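Local atomic coordinates of putative uncharacterized protein (Chaetomium thermophilum, PDB entry 5T8V), a protein that probably helps load cohesin onto chromatin, this chain being the HEAT-repeat C-terminal part of the Scc2 loader. Residues D643-D648 and S681-L686; S492-K497 and I600-Q605. One frame throughout, in Å; residues are numbered along the deposited sequence.

Contact 1 (D643-D648 and S681-L686); sequences DPTILD and SLRPAL
P644, L647 and D648 of the loop after helix 628-642 meet L682, R683 and L686 at the junction of helices 666-682 and 685-696, a surface contact of mixed character between two interhelical turns, consistent with the stacking of HEAT repeats. It buries 348 Å² in all, and R683 contributes the largest share.

The apolar part rests on three side-chain pairs. P644 CG approaches L682 CD2 at 4.1 Å, and the two side chains cross at about a right angle. L647 places CD1 4.0 Å from L682 CB, again crosswise, while its CB lies 4.2 Å from L686 CD1; L647 is thus flanked by leucines from both ends of the turn. M640 of helix 628-642 touches both L647 and L682, and V653 and V654 of helix 652-660 add to the packing around L647.

A bend at chi2 (-67°) carries the R683 chain outward past L647 and P644, so that the guanidinium lies beside the 3-10 turn 644-647. P644 CB is 3.6 Å from R683 NH2, and P644 O stands over one guanidinium face, offset toward the rim. D648 OD2 comes instead to the edge, in the guanidinium plane, and forms a salt bridge with R683 NH1, which faces both carboxylate oxygens. The modelled separation is very short and doubtful in detail at 2.8 Å resolution. The carboxylate is tilted 31° from the guanidinium plane, and the hydrogen bond is weak.

Within the loop, T645 OG1 donates to D643 OD1 over 2.7 Å, reaching it from above the carboxylate plane. D643 also forms a salt bridge with R471 of helix 446-474.

The chemistry therefore divides by position: proline and leucine carbons pack around the buried L647, whereas an ion pair lies on the more exposed side, where its contribution is probably mainly electrostatic.

Contact 2 (S492-K497 and I600-Q605); sequences SALELK and ILLRSQ
Successive bends at chi2 (-57°) and chi3 (-59°) bring the R603 guanidinium to the turn after helix 481-494, and chi1 of L494 (-77°) brings its tip round to L602 although its CB points away. The methyl contact is direct: L494 CD2 lies 3.9 Å from L602 CD1. A493 CB approaches the same L602 CD1 at 4.2 Å, which places this methyl near two side chains of the opposing helix end. The closest CA pair, A493 and L602, is 6.6 Å apart.

Residues 495-497 are poorly ordered, so the finer detail around R603 is tentative. L496 CA lies at the guanidinium edge, near its plane, 3.6 Å from R603 NH1. A493 O is 4.1 Å from R603 NH1, beyond hydrogen bonding; any attraction is probably diffuse.

S604 OG donates to L601 O at 2.7 Å, on a lone pair in the carbonyl plane, and S604 N shares that acceptor. The C-terminal parts of two helices and the turns after them thus meet side by side, consistent with a HEAT-repeat array. Helix 446-474 lies against both partners: R471 touches L494, whereas L466 and R467 touch L602.

How the contacts relate
Contact 2 closes before contact 1 opens along the chain, so the two lie in series, with centres 21 Å apart and nearest atoms about 6 Å apart without touching. Both involve ends of helices and the turns beside them, in a predominantly helical array consistent with HEAT repeats. Helix 446-474 borders both: its R467-R471 stretch touches segments 492-497 and 600-605 of contact 2 and, through D643, segment 643-648 of contact 1. Segment 681-686 falls in the PDS5-family region. Together the contacts mark two nearby places where this elongated fragment packs its turns, both bordered by the same helix.

Contact 1 (D643-D648 and S681-L686)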
loop_
_atom_site.group_PDB
_atom_site.type_symbol
_atom_site.label_atom_id
_atom_site.label_comp_id
_atom_site.label_asym_id
_atom_site.label_seq_id
_atom_site.Cartn_x
_atom_site.Cartn_y
_atom_site.Cartn_z
ATOM N N ASP A 643 16.672 4.825 4.936
ATOM C CA ASP A 643 17.727 4.732 3.924
ATOM C C ASP A 643 17.123 5.041 2.562
ATOM O O ASP A 643 16.831 4.138 1.769
ATOM C CB ASP A 643 18.378 3.349 3.936
ATOM C CG ASP A 643 19.527 3.233 2.950
ATOM O OD1 ASP A 643 20.132 4.273 2.608
ATOM O OD2 ASP A 643 19.826 2.098 2.519
ATOM N N PRO A 644 16.918 6.326 2.253
ATOM C CA PRO A 644 16.269 6.685 0.980
ATOM C C PRO A 644 17.029 6.232 -0.255
ATOM O O PRO A 644 16.451 6.239 -1.351
ATOM C CB PRO A 644 16.185 8.215 1.047
ATOM C CG PRO A 644 16.259 8.541 2.502
ATOM C CD PRO A 644 17.156 7.507 3.101
ATOM N N THR A 645 18.295 5.832 -0.124
ATOM C CA THR A 645 19.065 5.429 -1.296
ATOM C C THR A 645 18.456 4.223 -1.999
ATOM O O THR A 645 18.792 3.968 -3.161
ATOM C CB THR A 645 20.511 5.119 -0.906
ATOM O OG1 THR A 645 20.544 3.972 -0.050
ATOM C CG2 THR A 645 21.147 6.304 -0.188
ATOM N N ILE A 646 17.571 3.475 -1.335
ATOM C CA ILE A 646 16.922 2.342 -1.988
ATOM C C ILE A 646 15.913 2.778 -3.034
ATOM O O ILE A 646 15.385 1.930 -3.762
ATOM C CB ILE A 646 16.217 1.422 -0.971
ATOM C CG1 ILE A 646 15.095 2.171 -0.249
ATOM C CG2 ILE A 646 17.229 0.865 0.027
ATOM C CD1 ILE A 646 14.255 1.292 0.636
ATOM N N LEU A 647 15.622 4.073 -3.120
ATOM C CA LEU A 647 14.755 4.611 -4.158
ATOM C C LEU A 647 15.521 5.014 -5.410
ATOM O O LEU A 647 14.915 5.538 -6.350
ATOM C CB LEU A 647 13.982 5.817 -3.616
ATOM C CG LEU A 647 13.080 5.533 -2.415
ATOM C CD1 LEU A 647 12.607 6.829 -1.797
ATOM C CD2 LEU A 647 11.893 4.669 -2.820
ATOM N N ASP A 648 16.826 4.771 -5.453
ATOM C CA ASP A 648 17.668 5.190 -6.561
ATOM C C ASP A 648 17.864 4.052 -7.555
ATOM O O ASP A 648 17.732 2.871 -7.224
ATOM C CB ASP A 648 19.026 5.673 -6.051
ATOM C CG ASP A 648 18.915 6.909 -5.180
ATOM O OD1 ASP A 648 17.908 7.638 -5.304
ATOM O OD2 ASP A 648 19.836 7.157 -4.372
ATOM N N SER A 681 8.582 12.747 -1.884
ATOM C CA SER A 681 9.103 13.589 -0.817
ATOM C C SER A 681 10.584 13.326 -0.574
ATOM O O SER A 681 11.360 14.263 -0.362
ATOM C CB SER A 681 8.303 13.358 0.463
ATOM O OG SER A 681 8.853 14.087 1.545
ATOM N N LEU A 682 10.996 12.057 -0.604
ATOM C CA LEU A 682 12.381 11.725 -0.288
ATOM C C LEU A 682 13.315 11.934 -1.474
ATOM O O LEU A 682 14.490 12.264 -1.275
ATOM C CB LEU A 682 12.468 10.282 0.204
ATOM C CG LEU A 682 11.863 10.060 1.590
ATOM C CD1 LEU A 682 11.664 8.581 1.849
ATOM C CD2 LEU A 682 12.747 10.678 2.665
ATOM N N ARG A 683 12.827 11.748 -2.700
ATOM C CA ARG A 683 13.634 11.965 -3.900
ATOM C C ARG A 683 12.783 12.678 -4.940
ATOM O O ARG A 683 12.120 12.040 -5.769
ATOM C CB ARG A 683 14.195 10.647 -4.437
ATOM C CG ARG A 683 15.223 9.994 -3.511
ATOM C CD ARG A 683 16.503 10.831 -3.401
ATOM N NE ARG A 683 17.259 10.563 -2.179
ATOM C CZ ARG A 683 18.274 9.713 -2.084
ATOM N NH1 ARG A 683 18.677 9.018 -3.140
ATOM N NH2 ARG A 683 18.896 9.554 -0.923
ATOM N N PRO A 684 12.773 14.015 -4.923
ATOM C CA PRO A 684 11.923 14.761 -5.870
ATOM C C PRO A 684 12.219 14.482 -7.332
ATOM O O PRO A 684 11.369 14.779 -8.180
ATOM C CB PRO A 684 12.213 16.225 -5.516
ATOM C CG PRO A 684 12.636 16.190 -4.090
ATOM C CD PRO A 684 13.387 14.902 -3.919
ATOM N N ALA A 685 13.391 13.939 -7.666
ATOM C CA ALA A 685 13.662 13.600 -9.059
ATOM C C ALA A 685 12.662 12.579 -9.583
ATOM O O ALA A 685 12.323 12.596 -10.771
ATOM C CB ALA A 685 15.087 13.069 -9.208
ATOM N N LEU A 686 12.184 11.683 -8.718
ATOM C CA LEU A 686 11.165 10.725 -9.132
ATOM C C LEU A 686 9.888 11.427 -9.564
ATOM O O LEU A 686 9.142 10.904 -10.401
ATOM C CB LEU A 686 10.864 9.755 -7.988
ATOM C CG LEU A 686 12.022 8.878 -7.516
ATOM C CD1 LEU A 686 11.741 8.349 -6.124
ATOM C CD2 LEU A 686 12.249 7.738 -8.485
#

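Contact 2 (S492-K497 and I600-Q605)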
loop_
_atom_site.group_PDB
_atom_site.type_symbol
_atom_site.label_atom_id
_atom_site.label_comp_id
_atom_site.label_asym_id
_atom_site.label_seq_id
_atom_site.Cartn_x
_atom_site.Cartn_y
_atom_site.Cartn_z
ATOM N N SER A 492 32.438 -0.851 0.137
ATOM C CA SER A 492 32.311 -2.137 -0.541
ATOM C C SER A 492 31.155 -2.954 0.022
ATOM O O SER A 492 30.473 -3.667 -0.721
ATOM C CB SER A 492 33.616 -2.922 -0.426
ATOM O OG SER A 492 34.671 -2.264 -1.103
ATOM N N ALA A 493 30.915 -2.862 1.330
ATOM C CA ALA A 493 29.952 -3.746 1.979
ATOM C C ALA A 493 28.514 -3.302 1.754
ATOM O O ALA A 493 27.610 -4.145 1.737
ATOM C CB ALA A 493 30.239 -3.827 3.478
ATOM N N LEU A 494 28.273 -2.000 1.590
ATOM C CA LEU A 494 26.914 -1.540 1.323
ATOM C C LEU A 494 26.384 -2.156 0.035
ATOM O O LEU A 494 25.293 -2.737 0.012
ATOM C CB LEU A 494 26.881 -0.012 1.269
ATOM C CG LEU A 494 26.930 0.639 2.654
ATOM C CD1 LEU A 494 27.246 2.121 2.550
ATOM C CD2 LEU A 494 25.614 0.425 3.391
ATOM N N GLU A 495 27.143 -2.037 -1.050
ATOM C CA GLU A 495 26.947 -2.927 -2.179
ATOM C C GLU A 495 27.388 -4.336 -1.791
ATOM O O GLU A 495 28.134 -4.537 -0.831
ATOM C CB GLU A 495 27.733 -2.439 -3.397
ATOM C CG GLU A 495 27.464 -0.985 -3.768
ATOM C CD GLU A 495 26.002 -0.716 -4.084
ATOM O OE1 GLU A 495 25.391 -1.522 -4.817
ATOM O OE2 GLU A 495 25.464 0.299 -3.593
ATOM N N LEU A 496 26.916 -5.323 -2.545
ATOM C CA LEU A 496 27.219 -6.705 -2.198
ATOM C C LEU A 496 28.544 -7.153 -2.803
ATOM O O LEU A 496 28.709 -8.330 -3.140
ATOM C CB LEU A 496 26.090 -7.627 -2.650
ATOM C CG LEU A 496 24.737 -7.401 -1.962
ATOM C CD1 LEU A 496 23.668 -8.290 -2.581
ATOM C CD2 LEU A 496 24.834 -7.645 -0.460
ATOM N N LYS A 497 29.495 -6.230 -2.938
ATOM C CA LYS A 497 30.808 -6.579 -3.464
ATOM C C LYS A 497 31.507 -7.563 -2.535
ATOM O O LYS A 497 31.711 -7.281 -1.349
ATOM C CB LYS A 497 31.654 -5.319 -3.644
ATOM C CG LYS A 497 31.288 -4.494 -4.872
ATOM C CD LYS A 497 32.019 -3.156 -4.898
ATOM C CE LYS A 497 33.515 -3.318 -5.136
ATOM N NZ LYS A 497 33.819 -3.842 -6.496
ATOM N N ILE A 600 30.572 -5.621 9.887
ATOM C CA ILE A 600 30.449 -7.062 10.086
ATOM C C ILE A 600 28.995 -7.496 9.946
ATOM O O ILE A 600 28.696 -8.531 9.336
ATOM C CB ILE A 600 31.038 -7.460 11.452
ATOM C CG1 ILE A 600 32.554 -7.237 11.445
ATOM C CG2 ILE A 600 30.717 -8.920 11.778
ATOM C CD1 ILE A 600 33.205 -7.366 12.793
ATOM N N LEU A 601 28.068 -6.712 10.499
ATOM C CA LEU A 601 26.659 -7.086 10.453
ATOM C C LEU A 601 26.126 -7.071 9.027
ATOM O O LEU A 601 25.320 -7.931 8.656
ATOM C CB LEU A 601 25.839 -6.150 11.342
ATOM C CG LEU A 601 25.967 -6.362 12.852
ATOM C CD1 LEU A 601 25.233 -5.264 13.591
ATOM C CD2 LEU A 601 25.432 -7.729 13.275
ATOM N N LEU A 602 26.552 -6.102 8.212
ATOM C CA LEU A 602 26.068 -6.048 6.837
ATOM C C LEU A 602 26.353 -7.333 6.077
ATOM O O LEU A 602 25.648 -7.636 5.111
ATOM C CB LEU A 602 26.690 -4.866 6.094
ATOM C CG LEU A 602 26.234 -3.471 6.524
ATOM C CD1 LEU A 602 26.990 -2.416 5.740
ATOM C CD2 LEU A 602 24.733 -3.296 6.339
ATOM N N ARG A 603 27.364 -8.094 6.490
ATOM C CA ARG A 603 27.689 -9.368 5.870
ATOM C C ARG A 603 27.168 -10.553 6.668
ATOM O O ARG A 603 27.481 -11.698 6.330
ATOM C CB ARG A 603 29.202 -9.489 5.688
ATOM C CG ARG A 603 29.840 -8.295 4.994
ATOM C CD ARG A 603 29.221 -8.024 3.631
ATOM N NE ARG A 603 29.339 -9.174 2.740
ATOM C CZ ARG A 603 29.052 -9.147 1.444
ATOM N NH1 ARG A 603 28.634 -8.025 0.878
ATOM N NH2 ARG A 603 29.190 -10.241 0.709
ATOM N N SER A 604 26.389 -10.309 7.718
ATOM C CA SER A 604 25.776 -11.390 8.469
ATOM C C SER A 604 24.577 -11.938 7.705
ATOM O O SER A 604 23.998 -11.273 6.845
ATOM C CB SER A 604 25.337 -10.914 9.853
ATOM O OG SER A 604 24.182 -10.092 9.776
ATOM N N GLN A 605 24.205 -13.176 8.032
ATOM C CA GLN A 605 23.085 -13.810 7.347
ATOM C C GLN A 605 21.783 -13.059 7.595
ATOM O O GLN A 605 20.872 -13.102 6.761
ATOM C CB GLN A 605 22.958 -15.266 7.794
ATOM C CG GLN A 605 21.908 -16.049 7.036
ATOM C CD GLN A 605 21.764 -17.473 7.532
ATOM O OE1 GLN A 605 22.550 -17.942 8.359
ATOM N NE2 GLN A 605 20.749 -18.171 7.029
#